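Long-range contacts in glyoxalase 3 (PDB 4LRU), which converts methylglyoxal and water to D-lactate in one glutathione-independent step, detoxifying methylglyoxal generated by the metabolism of Candida albicans: residues A[28-34]-A[66-71]; A[97-103]-A[125-131]; A[161-167]-A[197-202]. One frame throughout, in Å; residues are numbered along the deposited sequence. Where two conformers were deposited one is given.

Contact 1: residues A[28-34]-A[66-71]; sequences FVVEALH and FLNGED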
loop_
_atom_site.group_PDB
_atom_site.type_symbol
_atom_site.label_atom_id
_atom_site.label_comp_id
_atom_site.label_asym_id
_atom_site.label_seq_id
_atom_site.Cartn_x
_atom_site.Cartn_y
_atom_site.Cartn_z
ATOM N N PHE A 28 -4.364 -2.170 7.450
ATOM C CA PHE A 28 -5.795 -2.310 7.191
ATOM C C PHE A 28 -6.028 -3.620 6.473
ATOM O O PHE A 28 -5.613 -3.773 5.335
ATOM C CB PHE A 28 -6.305 -1.155 6.336
ATOM C CG PHE A 28 -7.772 -0.910 6.495
ATOM C CD1 PHE A 28 -8.696 -1.680 5.814
ATOM C CD2 PHE A 28 -8.241 0.066 7.372
ATOM C CE1 PHE A 28 -10.051 -1.489 6.005
ATOM C CE2 PHE A 28 -9.595 0.267 7.560
ATOM C CZ PHE A 28 -10.502 -0.506 6.870
ATOM N N VAL A 29 -6.647 -4.580 7.150
ATOM C CA VAL A 29 -6.587 -5.990 6.739
ATOM C C VAL A 29 -6.803 -6.179 5.240
ATOM O O VAL A 29 -5.970 -6.766 4.575
ATOM C CB VAL A 29 -7.577 -6.858 7.511
ATOM C CG1 VAL A 29 -7.580 -8.282 6.972
ATOM C CG2 VAL A 29 -7.218 -6.880 8.992
ATOM N N VAL A 30 -7.936 -5.731 4.712
ATOM C CA VAL A 30 -8.244 -6.077 3.324
ATOM C C VAL A 30 -7.339 -5.403 2.299
ATOM O O VAL A 30 -7.270 -5.848 1.166
ATOM C CB VAL A 30 -9.719 -5.845 2.936
ATOM C CG1 VAL A 30 -10.620 -6.843 3.656
ATOM C CG2 VAL A 30 -10.140 -4.414 3.211
ATOM N N GLU A 31 -6.600 -4.365 2.702
ATOM C CA GLU A 31 -5.618 -3.757 1.811
ATOM C C GLU A 31 -4.392 -4.611 1.581
ATOM O O GLU A 31 -3.681 -4.409 0.607
ATOM C CB GLU A 31 -5.191 -2.377 2.333
ATOM C CG GLU A 31 -6.349 -1.411 2.293
ATOM C CD GLU A 31 -6.015 -0.027 2.795
ATOM O OE1 GLU A 31 -4.816 0.292 2.968
ATOM O OE2 GLU A 31 -6.979 0.740 2.979
ATOM N N ALA A 32 -4.155 -5.554 2.488
ATOM C CA ALA A 32 -3.212 -6.638 2.288
ATOM C C ALA A 32 -3.881 -7.874 1.707
ATOM O O ALA A 32 -3.338 -8.496 0.786
ATOM C CB ALA A 32 -2.535 -6.990 3.594
ATOM N N LEU A 33 -5.034 -8.247 2.259
ATOM C CA LEU A 33 -5.701 -9.497 1.881
ATOM C C LEU A 33 -6.204 -9.478 0.429
ATOM O O LEU A 33 -5.934 -10.414 -0.327
ATOM C CB LEU A 33 -6.831 -9.818 2.861
ATOM C CG LEU A 33 -7.458 -11.219 2.830
ATOM C CD1 LEU A 33 -8.074 -11.581 4.177
ATOM C CD2 LEU A 33 -8.501 -11.324 1.730
ATOM N N HIS A 34 -6.926 -8.436 0.039
ATOM C CA HIS A 34 -7.467 -8.383 -1.312
ATOM C C HIS A 34 -6.376 -8.442 -2.381
ATOM O O HIS A 34 -6.449 -9.283 -3.289
ATOM C CB HIS A 34 -8.370 -7.162 -1.511
ATOM C CG HIS A 34 -9.676 -7.260 -0.792
ATOM N ND1 HIS A 34 -10.576 -6.220 -0.748
ATOM C CD2 HIS A 34 -10.245 -8.276 -0.099
ATOM C CE1 HIS A 34 -11.640 -6.585 -0.058
ATOM N NE2 HIS A 34 -11.472 -7.835 0.333
ATOM N N PHE A 66 -15.902 -4.547 7.935
ATOM C CA PHE A 66 -14.776 -4.473 7.020
ATOM C C PHE A 66 -14.116 -5.830 6.799
ATOM O O PHE A 66 -13.247 -5.956 5.929
ATOM C CB PHE A 66 -13.717 -3.488 7.535
ATOM C CG PHE A 66 -14.053 -2.050 7.274
ATOM C CD1 PHE A 66 -14.030 -1.548 5.983
ATOM C CD2 PHE A 66 -14.371 -1.196 8.320
ATOM C CE1 PHE A 66 -14.354 -0.224 5.736
ATOM C CE2 PHE A 66 -14.703 0.123 8.081
ATOM C CZ PHE A 66 -14.689 0.612 6.788
ATOM N N LEU A 67 -14.475 -6.804 7.628
ATOM C CA LEU A 67 -13.869 -8.127 7.558
ATOM C C LEU A 67 -14.935 -9.189 7.741
ATOM O O LEU A 67 -15.366 -9.484 8.855
ATOM C CB LEU A 67 -12.759 -8.272 8.614
ATOM C CG LEU A 67 -11.991 -9.592 8.594
ATOM C CD1 LEU A 67 -11.349 -9.842 7.238
ATOM C CD2 LEU A 67 -10.928 -9.577 9.686
ATOM N N ASN A 68 -15.401 -9.740 6.623
ATOM C CA ASN A 68 -16.562 -10.611 6.640
ATOM C C ASN A 68 -16.510 -11.571 5.459
ATOM O O ASN A 68 -15.589 -11.515 4.664
ATOM C CB ASN A 68 -17.859 -9.790 6.615
ATOM C CG ASN A 68 -17.920 -8.827 5.445
ATOM O OD1 ASN A 68 -17.785 -9.230 4.291
ATOM N ND2 ASN A 68 -18.070 -7.533 5.740
ATOM N N GLY A 69 -17.497 -12.453 5.368
ATOM C CA GLY A 69 -17.627 -13.329 4.206
ATOM C C GLY A 69 -16.398 -14.200 4.022
ATOM O O GLY A 69 -15.805 -14.668 4.991
ATOM N N GLU A 70 -16.010 -14.407 2.769
ATOM C CA GLU A 70 -14.883 -15.275 2.449
ATOM C C GLU A 70 -13.555 -14.661 2.902
ATOM O O GLU A 70 -12.611 -15.383 3.210
ATOM C CB GLU A 70 -14.858 -15.574 0.947
ATOM C CG GLU A 70 -16.076 -16.354 0.468
ATOM C CD GLU A 70 -15.991 -16.766 -0.988
ATOM O OE1 GLU A 70 -15.286 -16.089 -1.771
ATOM O OE2 GLU A 70 -16.642 -17.772 -1.347
ATOM N N ASP A 71 -13.489 -13.335 2.953
ATOM C CA ASP A 71 -12.297 -12.637 3.475
ATOM C C ASP A 71 -12.025 -13.094 4.910
ATOM O O ASP A 71 -10.897 -13.414 5.268
ATOM C CB ASP A 71 -12.479 -11.122 3.496
ATOM C CG ASP A 71 -12.534 -10.502 2.110
ATOM O OD1 ASP A 71 -12.183 -11.145 1.086
ATOM O OD2 ASP A 71 -12.934 -9.336 2.061
HETATM O O HOH W 1 -10.359 -4.971 6.464
#
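Phe28 and Phe66 meet as a T-shaped pair: the ring centroids are 5.2 Å apart and the planes stand at 85°. Phe28 is the edge partner, its CZ lying 3.8 Å from CD1 of Phe66 and over one face of that ring, offset toward the rim. With CG anti to the backbone N, the Phe28 ring reaches out to Phe66 although its CB leaves the backbone across the direction of the partner.

Later in the same segment, His34 supplies the direct polar link. Its NE2 donates to Asp71 OD2 over 2.7 Å with an N-H...O angle of 165°. The oxygen lies almost in the imidazole plane, whereas the nitrogen approaches from above the carboxylate plane, and the ring and carboxylate planes are 53° apart. Val30 CB covers one face of the imidazole.

The contact joins helix 29-42 and its lead-in to the segment that runs into helix 69-76 in the DJ-1/PfpI fold. Phe28 precedes the first of these helices, and its side chain is about 6 Å from that of the inferred active-site residue Cys139.

Between the ring pair and the His34-Asp71 bond, one water accepts from Val30 N and donates to Phe66 O, 3.1 Å from each. Leu33 straddles Asp71, with CD1 3.5 Å from its backbone O and CD2 beside OD1. Val29 CG1 meets Leu67 CD1 at 4.1 Å, and both side chains also touch Phe75.

Contact 2: residues A[97-103]-A[125-131]; sequences PNDYDIF and ATTVYDK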
loop_
_atom_site.group_PDB
_atom_site.type_symbol
_atom_site.label_atom_id
_atom_site.label_comp_id
_atom_site.label_asym_id
_atom_site.label_seq_id
_atom_site.Cartn_x
_atom_site.Cartn_y
_atom_site.Cartn_z
ATOM N N PRO A 97 16.431 -6.718 -3.230
ATOM C CA PRO A 97 15.465 -5.898 -3.961
ATOM C C PRO A 97 15.311 -6.299 -5.431
ATOM O O PRO A 97 14.243 -6.068 -6.008
ATOM C CB PRO A 97 16.022 -4.475 -3.851
ATOM C CG PRO A 97 17.130 -4.536 -2.857
ATOM C CD PRO A 97 17.615 -5.954 -2.815
ATOM N N ASN A 98 16.337 -6.917 -6.017
ATOM C CA ASN A 98 16.293 -7.311 -7.437
ATOM C C ASN A 98 15.373 -8.514 -7.687
ATOM O O ASN A 98 15.126 -8.884 -8.835
ATOM C CB ASN A 98 17.692 -7.675 -7.958
ATOM C CG ASN A 98 18.698 -6.550 -7.818
ATOM O OD1 ASN A 98 19.751 -6.716 -7.189
ATOM N ND2 ASN A 98 18.402 -5.411 -8.428
ATOM N N ASP A 99 14.902 -9.162 -6.625
ATOM C CA ASP A 99 14.077 -10.351 -6.791
ATOM C C ASP A 99 12.647 -10.007 -7.253
ATOM O O ASP A 99 11.938 -10.885 -7.740
ATOM C CB ASP A 99 13.972 -11.129 -5.490
ATOM C CG ASP A 99 15.221 -11.926 -5.176
ATOM O OD1 ASP A 99 16.111 -12.056 -6.044
ATOM O OD2 ASP A 99 15.310 -12.427 -4.035
ATOM N N TYR A 100 12.222 -8.761 -7.051
ATOM C CA TYR A 100 10.803 -8.394 -7.166
ATOM C C TYR A 100 10.495 -7.676 -8.473
ATOM O O TYR A 100 11.327 -6.939 -8.995
ATOM C CB TYR A 100 10.331 -7.571 -5.949
ATOM C CG TYR A 100 10.627 -8.367 -4.721
ATOM C CD1 TYR A 100 9.853 -9.476 -4.398
ATOM C CD2 TYR A 100 11.808 -8.168 -4.025
ATOM C CE1 TYR A 100 10.207 -10.330 -3.377
ATOM C CE2 TYR A 100 12.169 -9.012 -2.998
ATOM C CZ TYR A 100 11.365 -10.085 -2.676
ATOM O OH TYR A 100 11.741 -10.935 -1.664
ATOM N N ASP A 101 9.291 -7.923 -8.995
ATOM C CA ASP A 101 8.848 -7.324 -10.251
ATOM C C ASP A 101 7.673 -6.359 -10.104
ATOM O O ASP A 101 7.396 -5.588 -11.018
ATOM C CB ASP A 101 8.460 -8.423 -11.236
ATOM C CG ASP A 101 9.654 -9.133 -11.823
ATOM O OD1 ASP A 101 10.806 -8.680 -11.619
ATOM O OD2 ASP A 101 9.451 -10.152 -12.524
ATOM N N ILE A 102 6.954 -6.455 -8.994
ATOM C CA ILE A 102 5.870 -5.541 -8.637
ATOM C C ILE A 102 6.077 -5.145 -7.175
ATOM O O ILE A 102 6.476 -5.984 -6.345
ATOM C CB ILE A 102 4.506 -6.261 -8.780
ATOM C CG1 ILE A 102 4.235 -6.554 -10.255
ATOM C CG2 ILE A 102 3.373 -5.462 -8.154
ATOM C CD1 ILE A 102 3.092 -7.505 -10.505
ATOM N N PHE A 103 5.834 -3.871 -6.871
ATOM C CA PHE A 103 5.779 -3.401 -5.505
ATOM C C PHE A 103 4.359 -2.933 -5.264
ATOM O O PHE A 103 3.832 -2.128 -6.027
ATOM C CB PHE A 103 6.754 -2.243 -5.288
ATOM C CG PHE A 103 6.769 -1.715 -3.874
ATOM C CD1 PHE A 103 5.808 -0.820 -3.443
ATOM C CD2 PHE A 103 7.757 -2.123 -2.978
ATOM C CE1 PHE A 103 5.843 -0.312 -2.160
ATOM C CE2 PHE A 103 7.783 -1.633 -1.683
ATOM C CZ PHE A 103 6.829 -0.733 -1.271
ATOM N N ALA A 125 11.001 -0.643 -4.102
ATOM C CA ALA A 125 10.141 0.089 -5.041
ATOM C C ALA A 125 10.919 0.671 -6.221
ATOM O O ALA A 125 10.507 0.530 -7.378
ATOM C CB ALA A 125 9.392 1.189 -4.323
ATOM N N THR A 126 12.043 1.338 -5.959
ATOM C CA THR A 126 12.771 1.983 -7.054
ATOM C C THR A 126 13.454 0.937 -7.939
ATOM O O THR A 126 13.619 1.150 -9.149
ATOM C CB THR A 126 13.809 3.030 -6.569
ATOM O OG1 THR A 126 14.745 2.429 -5.658
ATOM C CG2 THR A 126 13.116 4.202 -5.905
ATOM N N THR A 127 13.885 -0.174 -7.334
ATOM C CA THR A 127 14.513 -1.242 -8.090
ATOM C C THR A 127 13.495 -1.843 -9.053
ATOM O O THR A 127 13.778 -2.032 -10.245
ATOM C CB THR A 127 15.098 -2.317 -7.149
ATOM O OG1 THR A 127 16.150 -1.724 -6.374
ATOM C CG2 THR A 127 15.654 -3.467 -7.920
ATOM N N VAL A 128 12.300 -2.086 -8.533
ATOM C CA VAL A 128 11.173 -2.568 -9.347
ATOM C C VAL A 128 10.876 -1.596 -10.480
ATOM O O VAL A 128 10.809 -1.994 -11.644
ATOM C CB VAL A 128 9.911 -2.757 -8.493
ATOM C CG1 VAL A 128 8.680 -2.935 -9.376
ATOM C CG2 VAL A 128 10.083 -3.945 -7.561
ATOM N N TYR A 129 10.764 -0.307 -10.154
ATOM C CA TYR A 129 10.418 0.683 -11.171
ATOM C C TYR A 129 11.491 0.814 -12.239
ATOM O O TYR A 129 11.180 1.003 -13.410
ATOM C CB TYR A 129 10.145 2.050 -10.539
ATOM C CG TYR A 129 9.456 3.019 -11.472
ATOM C CD1 TYR A 129 8.148 2.814 -11.866
ATOM C CD2 TYR A 129 10.121 4.122 -11.967
ATOM C CE1 TYR A 129 7.514 3.691 -12.725
ATOM C CE2 TYR A 129 9.496 5.012 -12.814
ATOM C CZ TYR A 129 8.189 4.789 -13.194
ATOM O OH TYR A 129 7.581 5.669 -14.071
ATOM N N ASP A 130 12.762 0.737 -11.849
ATOM C CA ASP A 130 13.835 1.076 -12.754
ATOM C C ASP A 130 14.186 -0.066 -13.702
ATOM O O ASP A 130 14.975 0.125 -14.613
ATOM C CB ASP A 130 15.086 1.491 -11.989
ATOM C CG ASP A 130 14.979 2.878 -11.427
ATOM O OD1 ASP A 130 14.025 3.601 -11.803
ATOM O OD2 ASP A 130 15.883 3.273 -10.664
ATOM N N LYS A 131 13.611 -1.241 -13.471
ATOM C CA LYS A 131 13.798 -2.366 -14.387
ATOM C C LYS A 131 12.557 -2.677 -15.208
ATOM O O LYS A 131 12.520 -3.666 -15.944
ATOM C CB LYS A 131 14.219 -3.607 -13.615
ATOM C CG LYS A 131 13.159 -4.271 -12.783
ATOM C CD LYS A 131 13.801 -5.492 -12.147
ATOM C CE LYS A 131 12.781 -6.451 -11.598
ATOM N NZ LYS A 131 13.452 -7.612 -10.949
#
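Lys131 NZ forms a salt bridge with Asp101 OD1 at 2.9 Å and also donates to Tyr100 O at 3.0 Å. Both hydrogen bonds are weak by their geometry, so charge attraction probably contributes much of the link to Asp101. A third oxygen, Asn98 O, lies 3.0 Å from NZ, placing the ammonium among two backbone carbonyls and one carboxylate. The lysine leaves its backbone with CG between N and the carbonyl carbon (chi1 73°); beyond CG the chain is extended, which carries the amine across to the turn at 98-101. Tyr100 O and Asp101 OD1 are both acceptors, and the positive end that they share probably eases their mutual repulsion.

Lys131 immediately follows helix 119-130, while residues 97-103 run from a 3-10 turn into strand 102-105 of the central sheet. The contact therefore packs the C-terminal part of a helix against the entry to a largely parallel strand array, part of the alpha/beta scaffold of the DJ-1 superfamily.

Val128 sends its two methyls to successive peptide units: CG1 comes within 3.4 Å of Asp101 O and CG2 within 3.5 Å of Tyr100 O. Deeper in, Ala125 CB sits over the face of Phe103, 4.0 Å from the ring centroid and only 12° off its normal, a CH-pi contact centred on the ring. Phe103 continues inward to Leu8 and Ala10 of strand 6-10. At the outer end, Thr127 CG2 lies 3.5 Å from Pro97 O, with CB of that proline near Thr127 OG1; the hydroxyl itself is hydrogen-bonded to Lys123 O, one turn back in the helix.

Contact 3: residues A[161-167]-A[197-202]; sequences KKITGFT and ATYIEP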
loop_
_atom_site.group_PDB
_atom_site.type_symbol
_atom_site.label_atom_id
_atom_site.label_comp_id
_atom_site.label_asym_id
_atom_site.label_seq_id
_atom_site.Cartn_x
_atom_site.Cartn_y
_atom_site.Cartn_z
ATOM N N LYS A 161 3.806 12.927 -12.399
ATOM C CA LYS A 161 2.915 11.772 -12.525
ATOM C C LYS A 161 1.594 12.062 -11.825
ATOM O O LYS A 161 1.513 12.919 -10.938
ATOM C CB LYS A 161 3.536 10.523 -11.893
ATOM C CG LYS A 161 4.892 10.140 -12.462
ATOM C CD LYS A 161 4.827 9.734 -13.922
ATOM C CE LYS A 161 6.088 8.954 -14.297
ATOM N NZ LYS A 161 6.448 9.106 -15.729
ATOM N N LYS A 162 0.564 11.334 -12.225
ATOM C CA LYS A 162 -0.746 11.406 -11.587
ATOM C C LYS A 162 -0.899 10.253 -10.613
ATOM O O LYS A 162 -0.610 9.106 -10.952
ATOM C CB LYS A 162 -1.851 11.339 -12.648
ATOM C CG LYS A 162 -1.871 12.536 -13.577
ATOM C CD LYS A 162 -3.013 12.429 -14.580
ATOM C CE LYS A 162 -2.742 13.203 -15.861
ATOM N NZ LYS A 162 -1.989 14.464 -15.633
ATOM N N ILE A 163 -1.337 10.573 -9.399
ATOM C CA ILE A 163 -1.660 9.579 -8.404
ATOM C C ILE A 163 -2.966 9.920 -7.710
ATOM O O ILE A 163 -3.457 11.048 -7.782
ATOM C CB ILE A 163 -0.572 9.448 -7.330
ATOM C CG1 ILE A 163 -0.465 10.722 -6.493
ATOM C CG2 ILE A 163 0.748 9.030 -7.948
ATOM C CD1 ILE A 163 0.260 10.500 -5.187
ATOM N N THR A 164 -3.541 8.916 -7.073
ATOM C CA THR A 164 -4.598 9.149 -6.110
ATOM C C THR A 164 -4.259 8.440 -4.805
ATOM O O THR A 164 -3.163 7.892 -4.649
ATOM C CB THR A 164 -5.965 8.704 -6.661
ATOM O OG1 THR A 164 -7.011 9.243 -5.841
ATOM C CG2 THR A 164 -6.074 7.199 -6.716
ATOM N N GLY A 165 -5.178 8.507 -3.853
ATOM C CA GLY A 165 -4.967 7.955 -2.516
ATOM C C GLY A 165 -6.027 8.529 -1.598
ATOM O O GLY A 165 -6.910 9.274 -2.035
ATOM N N PHE A 166 -5.911 8.231 -0.314
ATOM C CA PHE A 166 -6.973 8.536 0.637
ATOM C C PHE A 166 -7.263 10.035 0.669
ATOM O O PHE A 166 -6.355 10.863 0.662
ATOM C CB PHE A 166 -6.628 8.006 2.026
ATOM C CG PHE A 166 -7.833 7.785 2.905
ATOM C CD1 PHE A 166 -8.673 6.704 2.692
ATOM C CD2 PHE A 166 -8.178 8.705 3.878
ATOM C CE1 PHE A 166 -9.775 6.505 3.476
ATOM C CE2 PHE A 166 -9.282 8.501 4.677
ATOM C CZ PHE A 166 -10.088 7.407 4.471
ATOM N N THR A 167 -8.540 10.379 0.667
ATOM C CA THR A 167 -8.956 11.770 0.491
ATOM C C THR A 167 -8.810 12.586 1.776
ATOM O O THR A 167 -8.937 12.060 2.879
ATOM C CB THR A 167 -10.420 11.899 0.006
ATOM O OG1 THR A 167 -11.324 11.455 1.028
ATOM C CG2 THR A 167 -10.647 11.112 -1.291
ATOM N N ALA A 197 3.877 15.900 -7.961
ATOM C CA ALA A 197 2.916 15.040 -8.646
ATOM C C ALA A 197 1.583 15.770 -8.739
ATOM O O ALA A 197 1.392 16.817 -8.118
ATOM C CB ALA A 197 2.737 13.728 -7.896
ATOM N N THR A 198 0.652 15.171 -9.475
ATOM C CA THR A 198 -0.715 15.668 -9.551
ATOM C C THR A 198 -1.606 14.671 -8.825
ATOM O O THR A 198 -1.664 13.497 -9.196
ATOM C CB THR A 198 -1.166 15.829 -11.020
ATOM O OG1 THR A 198 -0.376 16.843 -11.654
ATOM C CG2 THR A 198 -2.618 16.223 -11.086
ATOM N N TYR A 199 -2.295 15.138 -7.785
ATOM C CA TYR A 199 -3.256 14.306 -7.092
ATOM C C TYR A 199 -4.610 14.373 -7.818
ATOM O O TYR A 199 -5.144 15.452 -8.076
ATOM C CB TYR A 199 -3.408 14.765 -5.645
ATOM C CG TYR A 199 -4.440 14.002 -4.865
ATOM C CD1 TYR A 199 -4.143 12.778 -4.290
ATOM C CD2 TYR A 199 -5.728 14.502 -4.700
ATOM C CE1 TYR A 199 -5.089 12.062 -3.569
ATOM C CE2 TYR A 199 -6.673 13.804 -3.980
ATOM C CZ TYR A 199 -6.349 12.589 -3.412
ATOM O OH TYR A 199 -7.303 11.898 -2.705
ATOM N N ILE A 200 -5.147 13.198 -8.127
ATOM C CA ILE A 200 -6.469 13.084 -8.737
ATOM C C ILE A 200 -7.475 12.650 -7.672
ATOM O O ILE A 200 -7.362 11.556 -7.110
ATOM C CB ILE A 200 -6.471 12.050 -9.880
ATOM C CG1 ILE A 200 -5.356 12.331 -10.891
ATOM C CG2 ILE A 200 -7.830 12.043 -10.565
ATOM C CD1 ILE A 200 -5.475 13.658 -11.584
ATOM N N GLU A 201 -8.445 13.513 -7.383
ATOM C CA GLU A 201 -9.399 13.247 -6.308
ATOM C C GLU A 201 -10.607 12.477 -6.858
ATOM O O GLU A 201 -11.197 12.884 -7.854
ATOM C CB GLU A 201 -9.852 14.567 -5.671
ATOM C CG GLU A 201 -10.982 14.429 -4.659
ATOM C CD GLU A 201 -10.554 14.731 -3.234
ATOM O OE1 GLU A 201 -9.561 15.461 -3.042
ATOM O OE2 GLU A 201 -11.223 14.237 -2.303
ATOM N N PRO A 202 -10.975 11.358 -6.213
ATOM C CA PRO A 202 -12.205 10.674 -6.601
ATOM C C PRO A 202 -13.423 11.576 -6.346
ATOM O O PRO A 202 -13.347 12.546 -5.583
ATOM C CB PRO A 202 -12.242 9.469 -5.673
ATOM C CG PRO A 202 -11.537 9.954 -4.446
ATOM C CD PRO A 202 -10.413 10.791 -4.979
#
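Backbone hydrogen bonds from Thr198 N to Lys161 O (2.8 Å) and from Ile163 N to Thr198 O (2.9 Å) begin a short parallel ladder. A third, from Ile200 N to Ile163 O, carries it onward; the three N-H...O angles span 166-174°, evidence of nearly straight bonds. Lys162 is bridged to Thr198 and Ile163 to Tyr199, with the two pairs on opposite faces. CA-H...O contacts from Lys162 to Thr198 O and from Tyr199 to Ile163 O supplement the ladder.

Two side-chain hydroxyls add to the backbone pairing. Rotation about the CA-CB bond of Thr164 sets OG1 opposite the backbone N, and from there it donates to Ile200 O at 2.7 Å, with a C=O...O angle of 177°. Tyr199 OH donates to Gly165 O over 2.7 Å, from above the carbonyl plane, although this oxygen lies in the plane of the phenol ring.

Apolar packing is tight where Thr167 CG2 approaches Pro202 CG to 3.5 Å, closer than usual van der Waals contact. Lys162 CB rests against Ile200 CG1 at 4.0 Å.

Thr167 OG1 instead turns to Gly170 N, capping helix 168-173, which contains the inferred active-site residue Glu171; neighbouring Phe166 meets the ring of His140, another inferred active-site residue. Helix 188-195 covers the Ile163 and Tyr199 face through Ile188 and Ala192, while strand 210-213 of the main sheet adjoins Lys162 and Ile200 through Val211.

Overall arrangement
The contacts follow in series along the chain, each closing before the next opens, all within the DJ-1/PfpI family region of the chain. Contacts 1 and 2 lie on opposite sides of the chain's centre, with their own centres about 26 Å apart; the centre of contact 3 is about 23 Å from that of contact 1 and about 22 Å from that of contact 2. Contacts 2 and 3 touch through Tyr129 OH and Lys161 CE, 3.6 Å apart. Contact 2 joins a helix to the main sheet, contact 1 links two helices, and contact 3 pairs a separate two-stranded sheet. Contacts 1 and 3 approach the inferred catalytic centre through Phe28 and Phe166, respectively, whereas contact 2 stands farther back.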